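Local structure of uncharacterized protein (Desulfovibrio piger ATCC 29098, 4Z48) at residues 169-181 against 193-207. The protein is of unknown function but belongs to the DUF1329 family, whose LolA-like fold suggests a role in carrying lipids or lipoproteins across the periplasm. Numbering follows the deposited sequence.
Sequences WVRKDTLLRLRAD and LFFSRQEKIDGIWTV
Gln198 OE1 takes the hydroxyl of Thr174: OG1 donates to it at 2.7 Å, in the plane of the amide and on a lone pair. The Gln198 and Arg171 side chains approach from opposite directions, the amide lying over one face of the guanidinium with the planes 19° apart. Gln198 NE2 and Arg171 NH1, both donors, are close through this stack, not hydrogen-bonded. At the guanidinium edge one water accepts from Arg171 NH2 (3.0 Å) and donates to Phe195 O (3.1 Å). A second accepts from NE and donates to Arg177 O. With OG1 set between the backbone N and carbonyl carbon (chi1 68°), Thr174 sends CG2 over the Trp205 indole, a CH-pi contact 3.5 Å from the centroid of the five-membered ring. Leu176 CD1 packs against the base of the same tryptophan, 3.8 Å from Trp205 CB. Farther along, Arg177 CB sits over one face of the Phe195 ring, 3.7 Å from its centroid, while the arginine's end runs on to Gln168 and Asp128. Here the two strands pair antiparallel: Phe195 N bonds to Leu178 O, and Ala180 and Leu193 exchange two bonds. This is the hairpin of strands 177-184 and 189-201; the former also pairs with strand 163-171, Leu178 and Arg179 both facing Trp169 in a classic beta bulge. Helix 8-20 packs against Arg177 and Leu175, and strand 204-214 flanks the other side of 189-201.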
ATOM      1  N   TRP A 169       0.793 -11.920   8.526  1.00 22.00           N
ATOM      2  CA  TRP A 169       0.206 -13.256   8.388  1.00 22.19           C
ATOM      3  C   TRP A 169      -0.074 -13.414   6.912  1.00 25.87           C
ATOM      4  O   TRP A 169      -0.937 -12.719   6.387  1.00 24.37           O
ATOM      5  CB  TRP A 169      -1.061 -13.394   9.254  1.00 21.94           C
ATOM      6  CG  TRP A 169      -0.752 -13.585  10.704  1.00 22.79           C
ATOM      7  CD1 TRP A 169      -0.701 -14.770  11.382  1.00 26.36           C
ATOM      8  CD2 TRP A 169      -0.384 -12.568  11.640  1.00 22.81           C
ATOM      9  NE1 TRP A 169      -0.366 -14.546  12.699  1.00 26.47           N
ATOM     10  CE2 TRP A 169      -0.141 -13.207  12.879  1.00 27.32           C
ATOM     11  CE3 TRP A 169      -0.236 -11.169  11.558  1.00 23.77           C
ATOM     12  CZ2 TRP A 169       0.202 -12.496  14.032  1.00 27.14           C
ATOM     13  CZ3 TRP A 169       0.115 -10.465  12.702  1.00 25.28           C
ATOM     14  CH2 TRP A 169       0.327 -11.121  13.922  1.00 26.63           C
ATOM     15  N   VAL A 170       0.652 -14.328   6.227  1.00 23.53           N
ATOM     16  CA  VAL A 170       0.575 -14.503   4.771  1.00 22.55           C
ATOM     17  C   VAL A 170      -0.108 -15.827   4.403  1.00 25.70           C
ATOM     18  O   VAL A 170       0.332 -16.886   4.832  1.00 24.32           O
ATOM     19  CB  VAL A 170       2.004 -14.409   4.155  1.00 25.28           C
ATOM     20  CG1 VAL A 170       1.974 -14.592   2.634  1.00 24.67           C
ATOM     21  CG2 VAL A 170       2.693 -13.089   4.535  1.00 24.27           C
ATOM     22  N   ARG A 171      -1.170 -15.759   3.575  1.00 23.18           N
ATOM     23  CA  ARG A 171      -1.891 -16.964   3.132  1.00 22.69           C
ATOM     24  C   ARG A 171      -0.971 -17.870   2.377  1.00 26.72           C
ATOM     25  O   ARG A 171      -0.285 -17.415   1.459  1.00 25.99           O
ATOM     26  CB  ARG A 171      -3.081 -16.608   2.245  1.00 22.22           C
ATOM     27  CG  ARG A 171      -4.122 -15.752   2.918  1.00 27.05           C
ATOM     28  CD  ARG A 171      -5.043 -15.214   1.867  1.00 39.49           C
ATOM     29  NE  ARG A 171      -6.331 -14.766   2.400  1.00 48.88           N
ATOM     30  CZ  ARG A 171      -7.413 -15.537   2.487  1.00 68.29           C
ATOM     31  NH1 ARG A 171      -7.365 -16.810   2.099  1.00 50.16           N
ATOM     32  NH2 ARG A 171      -8.546 -15.045   2.975  1.00 57.61           N
ATOM     33  N   LYS A 172      -0.900 -19.154   2.796  1.00 24.36           N
ATOM     34  CA  LYS A 172      -0.017 -20.126   2.159  1.00 24.43           C
ATOM     35  C   LYS A 172      -0.406 -20.395   0.701  1.00 30.81           C
ATOM     36  O   LYS A 172       0.470 -20.586  -0.140  1.00 32.51           O
ATOM     37  CB  LYS A 172       0.010 -21.449   2.953  1.00 25.98           C
ATOM     38  CG  LYS A 172       0.666 -21.298   4.319  1.00 24.31           C
ATOM     39  CD  LYS A 172       1.614 -22.461   4.647  1.00 32.55           C
ATOM     40  CE  LYS A 172       0.936 -23.768   4.955  1.00 49.81           C
ATOM     41  NZ  LYS A 172       1.944 -24.859   5.033  1.00 54.15           N
ATOM     42  N   ASP A 173      -1.697 -20.366   0.393  1.00 29.49           N
ATOM     43  CA  ASP A 173      -2.197 -20.685  -0.940  1.00 30.57           C
ATOM     44  C   ASP A 173      -2.017 -19.562  -1.967  1.00 32.86           C
ATOM     45  O   ASP A 173      -1.613 -19.849  -3.098  1.00 34.95           O
ATOM     46  CB  ASP A 173      -3.678 -21.125  -0.895  1.00 33.65           C
ATOM     47  CG  ASP A 173      -4.652 -20.305  -0.065  1.00 46.00           C
ATOM     48  OD1 ASP A 173      -4.196 -19.406   0.688  1.00 44.94           O
ATOM     49  OD2 ASP A 173      -5.870 -20.593  -0.125  1.00 54.40           O
ATOM     50  N   THR A 174      -2.374 -18.318  -1.624  1.00 24.89           N
ATOM     51  CA  THR A 174      -2.304 -17.225  -2.594  1.00 23.50           C
ATOM     52  C   THR A 174      -1.053 -16.320  -2.405  1.00 26.98           C
ATOM     53  O   THR A 174      -0.736 -15.542  -3.300  1.00 27.01           O
ATOM     54  CB  THR A 174      -3.579 -16.396  -2.494  1.00 29.01           C
ATOM     55  OG1 THR A 174      -3.604 -15.725  -1.231  1.00 27.26           O
ATOM     56  CG2 THR A 174      -4.839 -17.241  -2.702  1.00 27.43           C
ATOM     57  N   LEU A 175      -0.393 -16.381  -1.237  1.00 22.06           N
ATOM     58  CA  LEU A 175       0.793 -15.556  -0.911  1.00 21.98           C
ATOM     59  C   LEU A 175       0.396 -14.084  -0.698  1.00 22.45           C
ATOM     60  O   LEU A 175       1.247 -13.196  -0.699  1.00 23.70           O
ATOM     61  CB  LEU A 175       1.953 -15.727  -1.938  1.00 22.83           C
ATOM     62  CG  LEU A 175       2.452 -17.188  -2.025  1.00 27.47           C
ATOM     63  CD1 LEU A 175       3.505 -17.385  -3.127  1.00 28.62           C
ATOM     64  CD2 LEU A 175       2.985 -17.660  -0.672  1.00 30.82           C
ATOM     65  N   LEU A 176      -0.912 -13.846  -0.470  1.00 20.62           N
ATOM     66  CA  LEU A 176      -1.416 -12.523  -0.131  1.00 19.55           C
ATOM     67  C   LEU A 176      -1.445 -12.389   1.371  1.00 23.39           C
ATOM     68  O   LEU A 176      -1.733 -13.365   2.043  1.00 22.11           O
ATOM     69  CB  LEU A 176      -2.839 -12.292  -0.699  1.00 19.78           C
ATOM     70  CG  LEU A 176      -2.958 -12.127  -2.217  1.00 23.79           C
ATOM     71  CD1 LEU A 176      -4.409 -11.838  -2.598  1.00 23.45           C
ATOM     72  CD2 LEU A 176      -2.027 -11.021  -2.745  1.00 23.59           C
ATOM     73  N   ARG A 177      -1.243 -11.168   1.896  1.00 20.23           N
ATOM     74  CA  ARG A 177      -1.377 -10.932   3.338  1.00 20.70           C
ATOM     75  C   ARG A 177      -2.842 -11.118   3.738  1.00 24.59           C
ATOM     76  O   ARG A 177      -3.730 -10.737   2.966  1.00 22.43           O
ATOM     77  CB  ARG A 177      -0.966  -9.482   3.677  1.00 19.89           C
ATOM     78  CG  ARG A 177       0.501  -9.181   3.420  1.00 21.87           C
ATOM     79  CD  ARG A 177       0.807  -7.667   3.417  1.00 18.54           C
ATOM     80  NE  ARG A 177       2.278  -7.493   3.348  1.00 29.81           N
ATOM     81  CZ  ARG A 177       2.989  -7.504   2.218  1.00 45.86           C
ATOM     82  NH1 ARG A 177       2.384  -7.631   1.042  1.00 32.08           N
ATOM     83  NH2 ARG A 177       4.307  -7.378   2.255  1.00 37.53           N
ATOM     84  N   LEU A 178      -3.081 -11.680   4.929  1.00 20.35           N
ATOM     85  CA  LEU A 178      -4.385 -11.795   5.542  1.00 22.17           C
ATOM     86  C   LEU A 178      -4.502 -10.734   6.644  1.00 23.62           C
ATOM     87  O   LEU A 178      -5.538 -10.107   6.788  1.00 23.66           O
ATOM     88  CB  LEU A 178      -4.599 -13.217   6.090  1.00 23.91           C
ATOM     89  CG  LEU A 178      -5.866 -13.508   6.890  1.00 30.78           C
ATOM     90  CD1 LEU A 178      -7.086 -13.511   6.009  1.00 32.27           C
ATOM     91  CD2 LEU A 178      -5.765 -14.852   7.573  1.00 34.17           C
ATOM     92  N   ARG A 179      -3.416 -10.475   7.359  1.00 20.88           N
ATOM     93  CA  ARG A 179      -3.379  -9.546   8.465  1.00 21.18           C
ATOM     94  C   ARG A 179      -1.945  -9.047   8.633  1.00 23.40           C
ATOM     95  O   ARG A 179      -0.982  -9.739   8.237  1.00 22.74           O
ATOM     96  CB  ARG A 179      -3.895 -10.288   9.738  1.00 28.37           C
ATOM     97  CG  ARG A 179      -3.615  -9.656  11.107  1.00 41.06           C
ATOM     98  CD  ARG A 179      -4.291 -10.400  12.258  1.00 54.05           C
ATOM     99  NE  ARG A 179      -3.650 -11.691  12.558  1.00 56.07           N
ATOM    100  CZ  ARG A 179      -3.788 -12.362  13.701  1.00 68.23           C
ATOM    101  NH1 ARG A 179      -4.537 -11.873  14.682  1.00 60.55           N
ATOM    102  NH2 ARG A 179      -3.176 -13.525  13.873  1.00 50.80           N
ATOM    103  N   ALA A 180      -1.791  -7.846   9.189  1.00 20.57           N
ATOM    104  CA  ALA A 180      -0.463  -7.335   9.542  1.00 18.43           C
ATOM    105  C   ALA A 180      -0.549  -6.357  10.706  1.00 22.97           C
ATOM    106  O   ALA A 180      -1.530  -5.611  10.853  1.00 20.33           O
ATOM    107  CB  ALA A 180       0.254  -6.706   8.360  1.00 19.67           C
ATOM    108  N   ASP A 181       0.445  -6.442  11.586  1.00 18.95           N
ATOM    109  CA  ASP A 181       0.595  -5.555  12.732  1.00 19.25           C
ATOM    110  C   ASP A 181       1.792  -4.696  12.496  1.00 23.44           C
ATOM    111  O   ASP A 181       2.844  -5.225  12.154  1.00 24.29           O
ATOM    112  CB  ASP A 181       0.722  -6.330  14.038  1.00 21.94           C
ATOM    113  CG  ASP A 181      -0.560  -6.989  14.524  1.00 27.87           C
ATOM    114  OD1 ASP A 181      -1.637  -6.644  14.012  1.00 26.10           O
ATOM    115  OD2 ASP A 181      -0.477  -7.860  15.422  1.00 34.95           O
ATOM    116  N   LEU A 193      -3.778  -4.057  10.329  1.00 18.68           N
ATOM    117  CA  LEU A 193      -4.315  -4.183   8.975  1.00 18.66           C
ATOM    118  C   LEU A 193      -4.984  -5.524   8.806  1.00 22.18           C
ATOM    119  O   LEU A 193      -4.468  -6.536   9.286  1.00 22.62           O
ATOM    120  CB  LEU A 193      -3.229  -4.012   7.919  1.00 20.08           C
ATOM    121  CG  LEU A 193      -2.565  -2.632   7.763  1.00 28.66           C
ATOM    122  CD1 LEU A 193      -1.619  -2.330   8.930  1.00 29.10           C
ATOM    123  CD2 LEU A 193      -1.745  -2.597   6.476  1.00 36.21           C
ATOM    124  N   PHE A 194      -6.156  -5.509   8.156  1.00 18.10           N
ATOM    125  CA  PHE A 194      -6.946  -6.687   7.834  1.00 17.80           C
ATOM    126  C   PHE A 194      -7.210  -6.662   6.365  1.00 21.93           C
ATOM    127  O   PHE A 194      -7.842  -5.734   5.865  1.00 22.98           O
ATOM    128  CB  PHE A 194      -8.267  -6.720   8.630  1.00 19.80           C
ATOM    129  CG  PHE A 194      -8.101  -6.679  10.131  1.00 23.02           C
ATOM    130  CD1 PHE A 194      -8.010  -5.462  10.805  1.00 25.02           C
ATOM    131  CD2 PHE A 194      -8.005  -7.856  10.870  1.00 27.21           C
ATOM    132  CE1 PHE A 194      -7.870  -5.421  12.190  1.00 27.02           C
ATOM    133  CE2 PHE A 194      -7.861  -7.812  12.260  1.00 29.71           C
ATOM    134  CZ  PHE A 194      -7.788  -6.591  12.909  1.00 27.98           C
ATOM    135  N   PHE A 195      -6.707  -7.660   5.658  1.00 19.45           N
ATOM    136  CA  PHE A 195      -6.882  -7.810   4.226  1.00 18.67           C
ATOM    137  C   PHE A 195      -8.078  -8.783   4.143  1.00 23.51           C
ATOM    138  O   PHE A 195      -7.918  -9.992   4.044  1.00 23.12           O
ATOM    139  CB  PHE A 195      -5.533  -8.287   3.614  1.00 20.83           C
ATOM    140  CG  PHE A 195      -4.334  -7.391   3.893  1.00 22.53           C
ATOM    141  CD1 PHE A 195      -3.623  -7.493   5.096  1.00 23.86           C
ATOM    142  CD2 PHE A 195      -3.864  -6.505   2.927  1.00 24.38           C
ATOM    143  CE1 PHE A 195      -2.506  -6.671   5.361  1.00 22.93           C
ATOM    144  CE2 PHE A 195      -2.733  -5.700   3.180  1.00 26.69           C
ATOM    145  CZ  PHE A 195      -2.080  -5.768   4.409  1.00 24.26           C
ATOM    146  N   SER A 196      -9.279  -8.229   4.352  1.00 21.38           N
ATOM    147  CA  SER A 196     -10.542  -8.921   4.580  1.00 20.84           C
ATOM    148  C   SER A 196     -11.193  -9.565   3.341  1.00 25.26           C
ATOM    149  O   SER A 196     -12.205 -10.277   3.482  1.00 26.44           O
ATOM    150  CB  SER A 196     -11.537  -7.985   5.257  1.00 23.21           C
ATOM    151  OG  SER A 196     -11.672  -6.744   4.565  1.00 26.15           O
ATOM    152  N   ARG A 197     -10.649  -9.320   2.149  1.00 21.58           N
ATOM    153  CA  ARG A 197     -11.177  -9.910   0.918  1.00 19.53           C
ATOM    154  C   ARG A 197     -10.092 -10.024  -0.145  1.00 22.54           C
ATOM    155  O   ARG A 197      -9.363  -9.072  -0.403  1.00 22.18           O
ATOM    156  CB  ARG A 197     -12.385  -9.133   0.363  1.00 19.29           C
ATOM    157  CG  ARG A 197     -13.082  -9.876  -0.809  1.00 23.63           C
ATOM    158  CD  ARG A 197     -14.311  -9.142  -1.347  1.00 20.60           C
ATOM    159  NE  ARG A 197     -14.024  -7.750  -1.746  1.00 29.74           N
ATOM    160  CZ  ARG A 197     -14.938  -6.784  -1.810  1.00 38.45           C
ATOM    161  NH1 ARG A 197     -16.175  -7.007  -1.392  1.00 27.54           N
ATOM    162  NH2 ARG A 197     -14.600  -5.563  -2.225  1.00 24.41           N
ATOM    163  N   GLN A 198     -10.006 -11.215  -0.761  1.00 21.96           N
ATOM    164  CA  GLN A 198      -9.108 -11.485  -1.855  1.00 21.04           C
ATOM    165  C   GLN A 198      -9.918 -12.052  -3.001  1.00 24.26           C
ATOM    166  O   GLN A 198     -10.897 -12.776  -2.789  1.00 25.13           O
ATOM    167  CB  GLN A 198      -7.916 -12.409  -1.438  1.00 21.62           C
ATOM    168  CG  GLN A 198      -8.321 -13.775  -0.870  1.00 20.30           C
ATOM    169  CD  GLN A 198      -7.226 -14.816  -1.032  1.00 37.98           C
ATOM    170  OE1 GLN A 198      -6.024 -14.500  -1.147  1.00 31.50           O
ATOM    171  NE2 GLN A 198      -7.605 -16.081  -0.956  1.00 28.40           N
ATOM    172  N   GLU A 199      -9.537 -11.706  -4.223  1.00 22.57           N
ATOM    173  CA  GLU A 199     -10.255 -12.141  -5.429  1.00 23.64           C
ATOM    174  C   GLU A 199      -9.255 -12.418  -6.515  1.00 27.01           C
ATOM    175  O   GLU A 199      -8.261 -11.708  -6.608  1.00 25.02           O
ATOM    176  CB  GLU A 199     -11.248 -11.057  -5.904  1.00 24.57           C
ATOM    177  CG  GLU A 199     -12.498 -10.900  -5.059  1.00 30.37           C
ATOM    178  CD  GLU A 199     -13.365  -9.768  -5.559  1.00 42.32           C
ATOM    179  OE1 GLU A 199     -14.134 -10.000  -6.511  1.00 30.89           O
ATOM    180  OE2 GLU A 199     -13.233  -8.632  -5.054  1.00 32.39           O
ATOM    181  N   LYS A 200      -9.516 -13.423  -7.346  1.00 23.26           N
ATOM    182  CA  LYS A 200      -8.599 -13.722  -8.437  1.00 22.33           C
ATOM    183  C   LYS A 200      -9.100 -12.910  -9.628  1.00 27.91           C
ATOM    184  O   LYS A 200     -10.189 -13.177 -10.153  1.00 30.45           O
ATOM    185  CB  LYS A 200      -8.526 -15.226  -8.709  1.00 23.52           C
ATOM    186  CG  LYS A 200      -7.324 -15.645  -9.498  1.00 27.74           C
ATOM    187  CD  LYS A 200      -7.400 -17.165  -9.650  1.00 31.98           C
ATOM    188  CE  LYS A 200      -6.265 -17.753 -10.423  1.00 32.78           C
ATOM    189  NZ  LYS A 200      -6.362 -19.243 -10.424  1.00 32.82           N
ATOM    190  N   ILE A 201      -8.364 -11.847  -9.982  1.00 23.20           N
ATOM    191  CA  ILE A 201      -8.777 -10.955 -11.066  1.00 23.26           C
ATOM    192  C   ILE A 201      -7.802 -11.086 -12.208  1.00 25.68           C
ATOM    193  O   ILE A 201      -6.623 -10.858 -12.020  1.00 24.67           O
ATOM    194  CB  ILE A 201      -8.913  -9.486 -10.588  1.00 25.24           C
ATOM    195  CG1 ILE A 201     -10.035  -9.324  -9.533  1.00 26.85           C
ATOM    196  CG2 ILE A 201      -9.134  -8.547 -11.781  1.00 24.60           C
ATOM    197  CD1 ILE A 201      -9.656  -8.381  -8.426  1.00 35.39           C
ATOM    198  N   ASP A 202      -8.303 -11.444 -13.404  1.00 24.33           N
ATOM    199  CA  ASP A 202      -7.479 -11.685 -14.607  1.00 25.46           C
ATOM    200  C   ASP A 202      -6.276 -12.589 -14.283  1.00 30.38           C
ATOM    201  O   ASP A 202      -5.154 -12.327 -14.727  1.00 28.89           O
ATOM    202  CB  ASP A 202      -7.030 -10.345 -15.256  1.00 26.84           C
ATOM    203  CG  ASP A 202      -8.174  -9.394 -15.574  1.00 32.54           C
ATOM    204  OD1 ASP A 202      -9.245  -9.871 -16.007  1.00 33.53           O
ATOM    205  OD2 ASP A 202      -8.005  -8.167 -15.371  1.00 33.60           O
ATOM    206  N   GLY A 203      -6.538 -13.645 -13.501  1.00 28.16           N
ATOM    207  CA  GLY A 203      -5.550 -14.644 -13.107  1.00 27.60           C
ATOM    208  C   GLY A 203      -4.600 -14.256 -11.991  1.00 27.45           C
ATOM    209  O   GLY A 203      -3.646 -14.988 -11.739  1.00 27.10           O
ATOM    210  N   ILE A 204      -4.837 -13.101 -11.310  1.00 24.26           N
ATOM    211  CA  ILE A 204      -3.960 -12.594 -10.247  1.00 23.04           C
ATOM    212  C   ILE A 204      -4.751 -12.401  -8.944  1.00 25.12           C
ATOM    213  O   ILE A 204      -5.629 -11.525  -8.858  1.00 22.88           O
ATOM    214  CB  ILE A 204      -3.277 -11.233 -10.665  1.00 26.34           C
ATOM    215  CG1 ILE A 204      -2.521 -11.329 -12.033  1.00 26.91           C
ATOM    216  CG2 ILE A 204      -2.355 -10.692  -9.533  1.00 28.07           C
ATOM    217  CD1 ILE A 204      -1.961  -9.938 -12.609  1.00 26.58           C
ATOM    218  N   TRP A 205      -4.371 -13.159  -7.912  1.00 24.20           N
ATOM    219  CA  TRP A 205      -4.961 -13.038  -6.582  1.00 23.28           C
ATOM    220  C   TRP A 205      -4.641 -11.623  -6.061  1.00 24.42           C
ATOM    221  O   TRP A 205      -3.473 -11.222  -6.051  1.00 24.20           O
ATOM    222  CB  TRP A 205      -4.423 -14.148  -5.666  1.00 22.70           C
ATOM    223  CG  TRP A 205      -5.184 -15.433  -5.819  1.00 23.68           C
ATOM    224  CD1 TRP A 205      -4.746 -16.581  -6.409  1.00 26.97           C
ATOM    225  CD2 TRP A 205      -6.543 -15.676  -5.422  1.00 23.85           C
ATOM    226  NE1 TRP A 205      -5.746 -17.523  -6.407  1.00 27.09           N
ATOM    227  CE2 TRP A 205      -6.852 -17.003  -5.783  1.00 28.26           C
ATOM    228  CE3 TRP A 205      -7.515 -14.911  -4.753  1.00 25.06           C
ATOM    229  CZ2 TRP A 205      -8.093 -17.588  -5.498  1.00 28.61           C
ATOM    230  CZ3 TRP A 205      -8.756 -15.474  -4.501  1.00 27.38           C
ATOM    231  CH2 TRP A 205      -9.046 -16.792  -4.892  1.00 29.06           C
ATOM    232  N   THR A 206      -5.712 -10.828  -5.799  1.00 18.57           N
ATOM    233  CA  THR A 206      -5.619  -9.416  -5.425  1.00 17.31           C
ATOM    234  C   THR A 206      -6.433  -9.130  -4.168  1.00 21.42           C
ATOM    235  O   THR A 206      -7.554  -9.629  -4.039  1.00 19.82           O
ATOM    236  CB  THR A 206      -6.165  -8.570  -6.613  1.00 20.83           C
ATOM    237  OG1 THR A 206      -5.529  -8.964  -7.825  1.00 23.15           O
ATOM    238  CG2 THR A 206      -5.981  -7.037  -6.413  1.00 17.51           C
ATOM    239  N   VAL A 207      -5.895  -8.289  -3.272  1.00 18.67           N
ATOM    240  CA  VAL A 207      -6.630  -7.813  -2.085  1.00 19.21           C
ATOM    241  C   VAL A 207      -7.620  -6.804  -2.615  1.00 22.03           C
ATOM    242  O   VAL A 207      -7.210  -5.910  -3.366  1.00 20.89           O
ATOM    243  CB  VAL A 207      -5.695  -7.226  -0.972  1.00 23.55           C
ATOM    244  CG1 VAL A 207      -6.498  -6.445   0.069  1.00 21.64           C
ATOM    245  CG2 VAL A 207      -4.870  -8.343  -0.289  1.00 23.42           C
TER
HETATM  246  O   HOH W   1      -6.005 -11.779   2.003  1.00 27.10           O
HETATM  247  O   HOH W   2      -9.653 -12.523   4.120  1.00 52.86           O